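Local coordinates for protein 3-deoxy-manno-octulosonate cytidylyltransferase (Escherichia coli, PDB 1H7E) that activates the eight-carbon sugar Kdo for bacterial lipopolysaccharide synthesis by transferring CMP to it from CTP, with release of diphosphate, at residues 89-94 / 112-117; 168-173 / 214-219; 151-156 / 204-209. All coordinates share one frame; numbering follows the deposited sequence.

Contact 1. Residues 89-94 / 112-117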
loop_
_atom_site.group_PDB
_atom_site.type_symbol
_atom_site.label_atom_id
_atom_site.label_comp_id
_atom_site.label_asym_id
_atom_site.label_seq_id
_atom_site.Cartn_x
_atom_site.Cartn_y
_atom_site.Cartn_z
ATOM N N ALA A 89 18.740 22.086 10.909
ATOM C CA ALA A 89 18.599 21.940 9.464
ATOM C C ALA A 89 17.120 21.904 9.127
ATOM O O ALA A 89 16.287 21.716 9.994
ATOM C CB ALA A 89 19.281 20.659 8.982
ATOM N N ASP A 90 16.794 22.193 7.878
ATOM C CA ASP A 90 15.410 22.145 7.435
ATOM C C ASP A 90 15.142 20.729 6.895
ATOM O O ASP A 90 14.028 20.228 7.001
ATOM C CB ASP A 90 15.185 23.156 6.317
ATOM C CG ASP A 90 15.482 24.584 6.751
ATOM O OD1 ASP A 90 14.966 24.990 7.811
ATOM O OD2 ASP A 90 16.234 25.295 6.045
ATOM N N ILE A 91 16.179 20.106 6.324
ATOM C CA ILE A 91 16.086 18.762 5.733
ATOM C C ILE A 91 17.213 17.862 6.205
ATOM O O ILE A 91 18.382 18.224 6.094
ATOM C CB ILE A 91 16.166 18.839 4.183
ATOM C CG1 ILE A 91 14.967 19.627 3.633
ATOM C CG2 ILE A 91 16.246 17.428 3.579
ATOM C CD1 ILE A 91 15.127 20.060 2.201
ATOM N N TYR A 92 16.866 16.690 6.732
ATOM C CA TYR A 92 17.857 15.732 7.213
ATOM C C TYR A 92 17.827 14.508 6.321
ATOM O O TYR A 92 16.764 13.928 6.093
ATOM C CB TYR A 92 17.536 15.278 8.635
ATOM C CG TYR A 92 17.560 16.390 9.660
ATOM C CD1 TYR A 92 16.465 17.227 9.823
ATOM C CD2 TYR A 92 18.696 16.610 10.453
ATOM C CE1 TYR A 92 16.497 18.271 10.750
ATOM C CE2 TYR A 92 18.740 17.649 11.384
ATOM C CZ TYR A 92 17.641 18.471 11.525
ATOM O OH TYR A 92 17.657 19.504 12.437
ATOM N N ILE A 93 18.989 14.110 5.830
ATOM C CA ILE A 93 19.109 12.937 4.969
ATOM C C ILE A 93 19.801 11.878 5.799
ATOM O O ILE A 93 20.860 12.118 6.391
ATOM C CB ILE A 93 19.933 13.248 3.709
ATOM C CG1 ILE A 93 19.178 14.245 2.842
ATOM C CG2 ILE A 93 20.236 11.959 2.919
ATOM C CD1 ILE A 93 20.037 14.883 1.793
ATOM N N ASN A 94 19.189 10.707 5.876
ATOM C CA ASN A 94 19.745 9.616 6.654
ATOM C C ASN A 94 20.318 8.592 5.684
ATOM O O ASN A 94 19.572 7.993 4.916
ATOM C CB ASN A 94 18.632 8.990 7.487
ATOM C CG ASN A 94 19.145 8.268 8.710
ATOM O OD1 ASN A 94 19.947 8.814 9.477
ATOM N ND2 ASN A 94 18.648 7.049 8.933
ATOM N N GLN A 112 16.735 17.128 -4.401
ATOM C CA GLN A 112 16.025 17.949 -5.378
ATOM C C GLN A 112 14.504 17.722 -5.270
ATOM O O GLN A 112 13.711 18.662 -5.401
ATOM C CB GLN A 112 16.511 17.640 -6.804
ATOM C CG GLN A 112 16.050 18.671 -7.851
ATOM C CD GLN A 112 16.286 20.115 -7.387
ATOM O OE1 GLN A 112 17.426 20.598 -7.369
ATOM N NE2 GLN A 112 15.213 20.793 -6.974
ATOM N N GLY A 113 14.111 16.473 -5.033
ATOM C CA GLY A 113 12.703 16.159 -4.890
ATOM C C GLY A 113 12.093 16.913 -3.717
ATOM O O GLY A 113 10.977 17.433 -3.834
ATOM N N MET A 114 12.819 16.969 -2.593
ATOM C CA MET A 114 12.360 17.662 -1.378
ATOM C C MET A 114 12.257 19.171 -1.612
ATOM O O MET A 114 11.309 19.820 -1.159
ATOM C CB MET A 114 13.309 17.388 -0.198
ATOM C CG MET A 114 13.308 15.955 0.299
ATOM S SD MET A 114 11.760 15.561 1.066
ATOM C CE MET A 114 12.012 16.188 2.694
ATOM N N ARG A 115 13.220 19.727 -2.344
ATOM C CA ARG A 115 13.219 21.158 -2.645
ATOM C C ARG A 115 12.153 21.555 -3.656
ATOM O O ARG A 115 11.565 22.627 -3.531
ATOM C CB ARG A 115 14.621 21.639 -3.061
ATOM C CG ARG A 115 15.572 21.620 -1.870
ATOM C CD ARG A 115 16.898 22.268 -2.142
ATOM N NE ARG A 115 17.595 22.564 -0.888
ATOM C CZ ARG A 115 18.884 22.314 -0.661
ATOM N NH1 ARG A 115 19.633 21.753 -1.604
ATOM N NH2 ARG A 115 19.433 22.632 0.507
ATOM N N ASP A 116 11.866 20.677 -4.620
ATOM C CA ASP A 116 10.849 20.960 -5.629
ATOM C C ASP A 116 9.413 20.930 -5.105
ATOM O O ASP A 116 8.515 21.480 -5.738
ATOM C CB ASP A 116 10.999 20.034 -6.838
ATOM C CG ASP A 116 12.153 20.441 -7.752
ATOM O OD1 ASP A 116 12.713 21.552 -7.577
ATOM O OD2 ASP A 116 12.496 19.650 -8.655
ATOM N N ASP A 117 9.192 20.271 -3.971
ATOM C CA ASP A 117 7.869 20.204 -3.359
ATOM C C ASP A 117 8.010 20.445 -1.846
ATOM O O ASP A 117 8.329 19.530 -1.075
ATOM C CB ASP A 117 7.197 18.853 -3.650
ATOM C CG ASP A 117 5.771 18.774 -3.115
ATOM O OD1 ASP A 117 5.317 19.743 -2.469
ATOM O OD2 ASP A 117 5.094 17.740 -3.332
#
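Ile91 reaches from its strand to Met114 on a helix, and its terminal methyl does the touching: CD1 lies 4.0 Å from CB of Met114. CG1 stands anti to the carbonyl carbon (chi1 -63°), and a nearly straight chi2 carries CD1 on toward the helix. The Met114 chain, bent at chi2 and chi3, slides past the isoleucine in the opposite direction, so the meeting is made alongside rather than end to end. Both residues are buried, and each suits its place: a beta-branched chain fits an extended strand, while an unbranched thioether can fold against the sheet from a helix.

Toward Arg115 the packing loosens, and beyond it the helix turns exposed Gln112 and Asp116 to solvent. The same CD1 meets only the aliphatic part of Arg115, 4.4 Å from its CG, and the guanidinium is held by the backbone oxygen of Ser1.

Strand and helix are successive elements of a GT-A-clan cytidylyltransferase, the helix packing on the central mixed sheet. There strand 91-94 runs parallel to strand 3-8 and antiparallel to strand 169-179. Helix 104-116 covers it with Val107 and Leu111 as well, while Met114 also touches Ala177 of strand 169-179.

Contact 2. Residues 168-173 / 214-219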
loop_
_atom_site.group_PDB
_atom_site.type_symbol
_atom_site.label_atom_id
_atom_site.label_comp_id
_atom_site.label_asym_id
_atom_site.label_seq_id
_atom_site.Cartn_x
_atom_site.Cartn_y
_atom_site.Cartn_z
ATOM N N ARG A 168 5.714 -5.436 -12.457
ATOM C CA ARG A 168 7.005 -4.758 -12.450
ATOM C C ARG A 168 7.289 -4.502 -10.954
ATOM O O ARG A 168 6.410 -4.040 -10.220
ATOM C CB ARG A 168 6.922 -3.453 -13.239
ATOM C CG ARG A 168 8.261 -2.776 -13.421
ATOM C CD ARG A 168 8.172 -1.573 -14.361
ATOM N NE ARG A 168 9.482 -0.931 -14.488
ATOM C CZ ARG A 168 9.908 0.094 -13.746
ATOM N NH1 ARG A 168 9.133 0.635 -12.811
ATOM N NH2 ARG A 168 11.140 0.556 -13.918
ATOM N N TYR A 169 8.457 -4.936 -10.495
ATOM C CA TYR A 169 8.846 -4.812 -9.098
ATOM C C TYR A 169 9.861 -3.708 -8.834
ATOM O O TYR A 169 10.722 -3.427 -9.677
ATOM C CB TYR A 169 9.405 -6.149 -8.589
ATOM C CG TYR A 169 8.347 -7.224 -8.564
ATOM C CD1 TYR A 169 7.447 -7.290 -7.507
ATOM C CD2 TYR A 169 8.167 -8.090 -9.655
ATOM C CE1 TYR A 169 6.376 -8.178 -7.526
ATOM C CE2 TYR A 169 7.093 -8.988 -9.687
ATOM C CZ TYR A 169 6.206 -9.020 -8.616
ATOM O OH TYR A 169 5.135 -9.877 -8.605
ATOM N N LEU A 170 9.711 -3.073 -7.670
ATOM C CA LEU A 170 10.610 -2.007 -7.221
ATOM C C LEU A 170 11.152 -2.365 -5.860
ATOM O O LEU A 170 10.398 -2.710 -4.961
ATOM C CB LEU A 170 9.876 -0.667 -7.100
ATOM C CG LEU A 170 9.380 -0.015 -8.386
ATOM C CD1 LEU A 170 8.442 1.151 -8.072
ATOM C CD2 LEU A 170 10.578 0.435 -9.237
ATOM N N LYS A 171 12.469 -2.332 -5.729
ATOM C CA LYS A 171 13.112 -2.583 -4.461
ATOM C C LYS A 171 13.315 -1.220 -3.753
ATOM O O LYS A 171 13.765 -0.237 -4.364
ATOM C CB LYS A 171 14.474 -3.224 -4.675
ATOM C CG LYS A 171 15.303 -3.319 -3.405
ATOM C CD LYS A 171 16.669 -3.914 -3.696
ATOM C CE LYS A 171 17.443 -4.118 -2.415
ATOM N NZ LYS A 171 18.607 -5.015 -2.637
ATOM N N HIS A 172 13.001 -1.187 -2.460
ATOM C CA HIS A 172 13.169 0.016 -1.661
ATOM C C HIS A 172 14.648 0.123 -1.245
ATOM O O HIS A 172 15.242 -0.863 -0.791
ATOM C CB HIS A 172 12.269 -0.068 -0.429
ATOM C CG HIS A 172 12.491 1.032 0.563
ATOM N ND1 HIS A 172 12.613 2.358 0.199
ATOM C CD2 HIS A 172 12.642 0.996 1.907
ATOM C CE1 HIS A 172 12.831 3.091 1.278
ATOM N NE2 HIS A 172 12.852 2.289 2.326
ATOM N N VAL A 173 15.240 1.301 -1.476
ATOM C CA VAL A 173 16.639 1.605 -1.109
ATOM C C VAL A 173 16.524 2.475 0.149
ATOM O O VAL A 173 16.000 3.588 0.081
ATOM C CB VAL A 173 17.370 2.400 -2.245
ATOM C CG1 VAL A 173 18.784 2.803 -1.787
ATOM C CG2 VAL A 173 17.457 1.541 -3.515
ATOM N N THR A 214 8.592 8.200 -3.299
ATOM C CA THR A 214 9.676 7.272 -3.598
ATOM C C THR A 214 10.185 7.430 -5.017
ATOM O O THR A 214 9.530 6.944 -5.944
ATOM C CB THR A 214 9.177 5.787 -3.368
ATOM O OG1 THR A 214 8.554 5.687 -2.085
ATOM C CG2 THR A 214 10.323 4.807 -3.359
ATOM N N PHE A 215 11.372 8.038 -5.161
ATOM C CA PHE A 215 12.044 8.287 -6.450
ATOM C C PHE A 215 12.843 7.115 -7.009
ATOM O O PHE A 215 13.686 6.529 -6.331
ATOM C CB PHE A 215 12.983 9.492 -6.358
ATOM C CG PHE A 215 12.303 10.747 -5.923
ATOM C CD1 PHE A 215 11.720 11.593 -6.856
ATOM C CD2 PHE A 215 12.218 11.066 -4.575
ATOM C CE1 PHE A 215 11.057 12.739 -6.454
ATOM C CE2 PHE A 215 11.557 12.214 -4.162
ATOM C CZ PHE A 215 10.973 13.053 -5.103
ATOM N N GLU A 216 12.635 6.837 -8.291
ATOM C CA GLU A 216 13.324 5.733 -8.942
ATOM C C GLU A 216 14.714 6.089 -9.488
ATOM O O GLU A 216 14.874 7.103 -10.159
ATOM C CB GLU A 216 12.440 5.170 -10.067
ATOM C CG GLU A 216 12.986 3.881 -10.629
ATOM C CD GLU A 216 12.143 3.289 -11.735
ATOM O OE1 GLU A 216 10.941 3.584 -11.844
ATOM O OE2 GLU A 216 12.710 2.499 -12.500
ATOM N N VAL A 217 15.712 5.256 -9.180
ATOM C CA VAL A 217 17.084 5.435 -9.671
ATOM C C VAL A 217 17.555 4.109 -10.278
ATOM O O VAL A 217 16.813 3.126 -10.254
ATOM C CB VAL A 217 18.060 5.873 -8.546
ATOM C CG1 VAL A 217 17.636 7.224 -7.993
ATOM C CG2 VAL A 217 18.154 4.814 -7.449
ATOM N N ALA A 218 18.772 4.077 -10.830
ATOM C CA ALA A 218 19.324 2.849 -11.425
ATOM C C ALA A 218 19.706 1.840 -10.327
ATOM O O ALA A 218 19.839 2.222 -9.161
ATOM C CB ALA A 218 20.531 3.190 -12.275
ATOM N N ALA A 219 19.843 0.559 -10.682
ATOM C CA ALA A 219 20.216 -0.465 -9.703
ATOM C C ALA A 219 21.483 -0.005 -8.976
ATOM O O ALA A 219 22.461 0.387 -9.612
ATOM C CB ALA A 219 20.451 -1.815 -10.391
#
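NH2 of Arg168 donates a hydrogen bond to OE2 of Glu216 at 2.9 Å, and this charged bond is the main link of the contact. It is fairly straight, with an angle of 159° at the hydrogen. The acceptor lies almost in the guanidinium plane, at its edge, and is approached on the syn side of the carboxylate, somewhat above the plane of that group. The two planes are turned 35° against each other, and NH1 of Arg168 stays 3.6 Å from OE1 of Glu216, so no second bond matches the first. The result is a salt bridge carried by one short bond.

Both chains are stretched to make it. Arg168 has CG anti to its backbone nitrogen (chi1 -173°) and runs extended to NE; Glu216 is likewise extended beyond CG and comes from the opposite direction. Long, flexible side chains suit this exposed position, where backbones far apart must be spanned.

Leu170, two residues along from Arg168, supplies the apolar part. Its CD2 lies 4.1 Å from CD of Glu216, the two side chains crossing at about a right angle, so a buried methyl lies beside the carboxylate while the arginine binds its OE2. Met193 of the second subunit packs on Arg168, bringing the bridge close to the dimer interface.

The backbones do not pair here: even the nearest CA atoms, those of Leu170 and Glu216, are 8.4 Å apart. Strand 122-129 lies between the two strands, antiparallel to 169-179 and bonding through Ile129, His127 and Leu125 to Tyr169, Lys171 and Val173; it runs parallel to strand 212-216, outermost in the sheet within this chain. The salt bridge thus joins strands one apart in the central sheet, its side chains reaching across the intervening strand.

Contact 3. Residues 151-156 / 204-209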
loop_
_atom_site.group_PDB
_atom_site.type_symbol
_atom_site.label_atom_id
_atom_site.label_comp_id
_atom_site.label_asym_id
_atom_site.label_seq_id
_atom_site.Cartn_x
_atom_site.Cartn_y
_atom_site.Cartn_z
ATOM N N LEU A 151 2.371 3.506 -1.833
ATOM C CA LEU A 151 1.066 3.003 -1.375
ATOM C C LEU A 151 1.335 2.073 -0.177
ATOM O O LEU A 151 0.648 2.129 0.834
ATOM C CB LEU A 151 0.346 2.214 -2.493
ATOM C CG LEU A 151 -0.093 3.040 -3.707
ATOM C CD1 LEU A 151 -0.824 2.127 -4.699
ATOM C CD2 LEU A 151 -0.988 4.189 -3.262
ATOM N N TYR A 152 2.364 1.249 -0.291
ATOM C CA TYR A 152 2.712 0.312 0.784
ATOM C C TYR A 152 4.117 -0.240 0.533
ATOM O O TYR A 152 4.610 -0.204 -0.604
ATOM C CB TYR A 152 1.666 -0.842 0.835
ATOM C CG TYR A 152 1.779 -1.801 2.019
ATOM C CD1 TYR A 152 1.649 -1.341 3.328
ATOM C CD2 TYR A 152 2.040 -3.159 1.827
ATOM C CE1 TYR A 152 1.783 -2.197 4.410
ATOM C CE2 TYR A 152 2.170 -4.032 2.922
ATOM C CZ TYR A 152 2.043 -3.532 4.205
ATOM O OH TYR A 152 2.193 -4.351 5.291
ATOM N N PHE A 153 4.769 -0.706 1.605
ATOM C CA PHE A 153 6.107 -1.322 1.558
ATOM C C PHE A 153 5.874 -2.708 2.178
ATOM O O PHE A 153 5.211 -2.809 3.208
ATOM C CB PHE A 153 7.121 -0.612 2.480
ATOM C CG PHE A 153 7.504 0.776 2.047
ATOM C CD1 PHE A 153 6.712 1.878 2.398
ATOM C CD2 PHE A 153 8.661 0.978 1.303
ATOM C CE1 PHE A 153 7.060 3.186 2.008
ATOM C CE2 PHE A 153 9.034 2.277 0.901
ATOM C CZ PHE A 153 8.227 3.381 1.254
ATOM N N SER A 154 6.462 -3.753 1.610
ATOM C CA SER A 154 6.269 -5.083 2.164
ATOM C C SER A 154 7.383 -6.047 1.832
ATOM O O SER A 154 8.099 -5.854 0.859
ATOM C CB SER A 154 4.954 -5.679 1.636
ATOM O OG SER A 154 4.626 -6.884 2.325
ATOM N N ARG A 155 7.523 -7.083 2.662
ATOM C CA ARG A 155 8.489 -8.153 2.427
ATOM C C ARG A 155 7.799 -9.149 1.482
ATOM O O ARG A 155 8.464 -9.975 0.879
ATOM C CB ARG A 155 8.885 -8.843 3.733
ATOM C CG ARG A 155 9.767 -7.942 4.624
ATOM C CD ARG A 155 10.165 -8.627 5.923
ATOM N NE ARG A 155 10.821 -7.669 6.809
ATOM C CZ ARG A 155 12.052 -7.192 6.629
ATOM N NH1 ARG A 155 12.796 -7.590 5.603
ATOM N NH2 ARG A 155 12.506 -6.243 7.430
ATOM N N SER A 156 6.470 -9.062 1.370
ATOM C CA SER A 156 5.723 -9.931 0.435
ATOM C C SER A 156 5.873 -9.381 -0.973
ATOM O O SER A 156 5.991 -8.168 -1.172
ATOM C CB SER A 156 4.216 -9.943 0.702
ATOM O OG SER A 156 3.865 -10.638 1.870
ATOM N N ARG A 204 5.471 2.982 10.197
ATOM C CA ARG A 204 4.935 3.786 11.305
ATOM C C ARG A 204 4.449 5.127 10.748
ATOM O O ARG A 204 3.412 5.657 11.174
ATOM C CB ARG A 204 5.978 4.065 12.395
ATOM C CG ARG A 204 5.362 4.767 13.607
ATOM C CD ARG A 204 6.345 4.927 14.754
ATOM N NE ARG A 204 7.048 3.675 15.032
ATOM C CZ ARG A 204 8.048 3.553 15.895
ATOM N NH1 ARG A 204 8.457 4.610 16.585
ATOM N NH2 ARG A 204 8.698 2.403 16.003
ATOM N N LEU A 205 5.187 5.661 9.781
ATOM C CA LEU A 205 4.834 6.939 9.160
ATOM C C LEU A 205 3.533 6.831 8.354
ATOM O O LEU A 205 2.663 7.715 8.417
ATOM C CB LEU A 205 5.964 7.399 8.236
ATOM C CG LEU A 205 7.286 7.728 8.946
ATOM C CD1 LEU A 205 8.378 7.916 7.894
ATOM C CD2 LEU A 205 7.140 8.975 9.803
ATOM N N MET A 206 3.420 5.748 7.585
ATOM C CA MET A 206 2.246 5.520 6.763
ATOM C C MET A 206 0.994 5.335 7.597
ATOM O O MET A 206 -0.085 5.781 7.207
ATOM C CB MET A 206 2.488 4.339 5.838
ATOM C CG MET A 206 3.646 4.604 4.914
ATOM S SD MET A 206 3.699 3.379 3.643
ATOM C CE MET A 206 2.546 4.149 2.476
ATOM N N ASN A 207 1.146 4.735 8.776
ATOM C CA ASN A 207 0.010 4.538 9.677
ATOM C C ASN A 207 -0.622 5.876 10.061
ATOM O O ASN A 207 -1.844 5.994 10.206
ATOM C CB ASN A 207 0.458 3.823 10.955
ATOM C CG ASN A 207 -0.716 3.453 11.847
ATOM O OD1 ASN A 207 -1.672 2.822 11.392
ATOM N ND2 ASN A 207 -0.681 3.899 13.103
ATOM N N ALA A 208 0.238 6.873 10.243
ATOM C CA ALA A 208 -0.176 8.216 10.647
ATOM C C ALA A 208 -0.569 9.118 9.474
ATOM O O ALA A 208 -0.835 10.300 9.663
ATOM C CB ALA A 208 0.941 8.867 11.465
ATOM N N GLY A 209 -0.564 8.573 8.264
ATOM C CA GLY A 209 -0.958 9.361 7.104
ATOM C C GLY A 209 0.111 10.303 6.573
ATOM O O GLY A 209 -0.199 11.263 5.865
#
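Met206 meets the edge of the Phe153 ring through its sulfur, a Met-aromatic contact. SD lies 3.6 Å from CD1 and 3.7 Å from CE1 of that ring, and the direction from the ring centroid is 86° off the normal, so the sulfur sits practically in the ring plane. There it faces the slightly positive C-H rim rather than the electron-rich face. The two side chains cross at about a right angle.

Beyond the sulfur the chain bends (chi3 86°), and this turn brings the methyl to the backbone of the strand: CE is 3.2 Å from O of Leu151, a close approach of a weakly polarised methyl to a carbonyl oxygen. A flexible thioether can serve ring and backbone at once; an alanine here, lacking the sulfur and methyl, would probably open a gap between the Phe153 edge and the Leu151 carbonyl and let the ring shift.

In the next shell, Phe153 is fixed by an edge-to-face meeting with His172 and by Val142. Ile212 touches both Phe153 and Met206, closing the apolar cluster. Tyr152 and Ser154 each hydrogen-bond OE2 of Glu198, tying the strand to helix 193-198. Ser154 OG also accepts from N of Ser156 at 3.0 Å, an ST turn that ends the strand. On the other side, the helix stops in a Schellman motif: Gly209 has the positive phi that glycine adopts easily, and two bonds run back into the last turn, one from Gly209 N to Met206 O (3.0 Å).

Strand 150-154 pairs antiparallel with strand 141-144, and Pro159 of the second subunit packs on Tyr152. Helix 203-207 lies against it just before the chain enters strand 212-216, the outermost strand of the central sheet within this chain.

How the contacts relate
The three contacts step across one subunit. Contact 1 and contact 2 have centres about 19 Å apart, yet they touch, since CZ of Phe215 comes 3.6 Å from CA of Gly113 where helix 104-116 and strand 212-216 meet. Contacts 2 and 3, with centres about 16 Å apart, also touch: CE2 of Phe153 is 3.6 Å from ND1 of His172. Contacts 1 and 3 stay about 10 Å apart at their nearest atoms. Along the chain, contact 1 closes first, whereas the segments of contacts 2 and 3 alternate. This is the unliganded enzyme; contacts 2 and 3 reach toward the second subunit, while contact 1 lies wholly within its own.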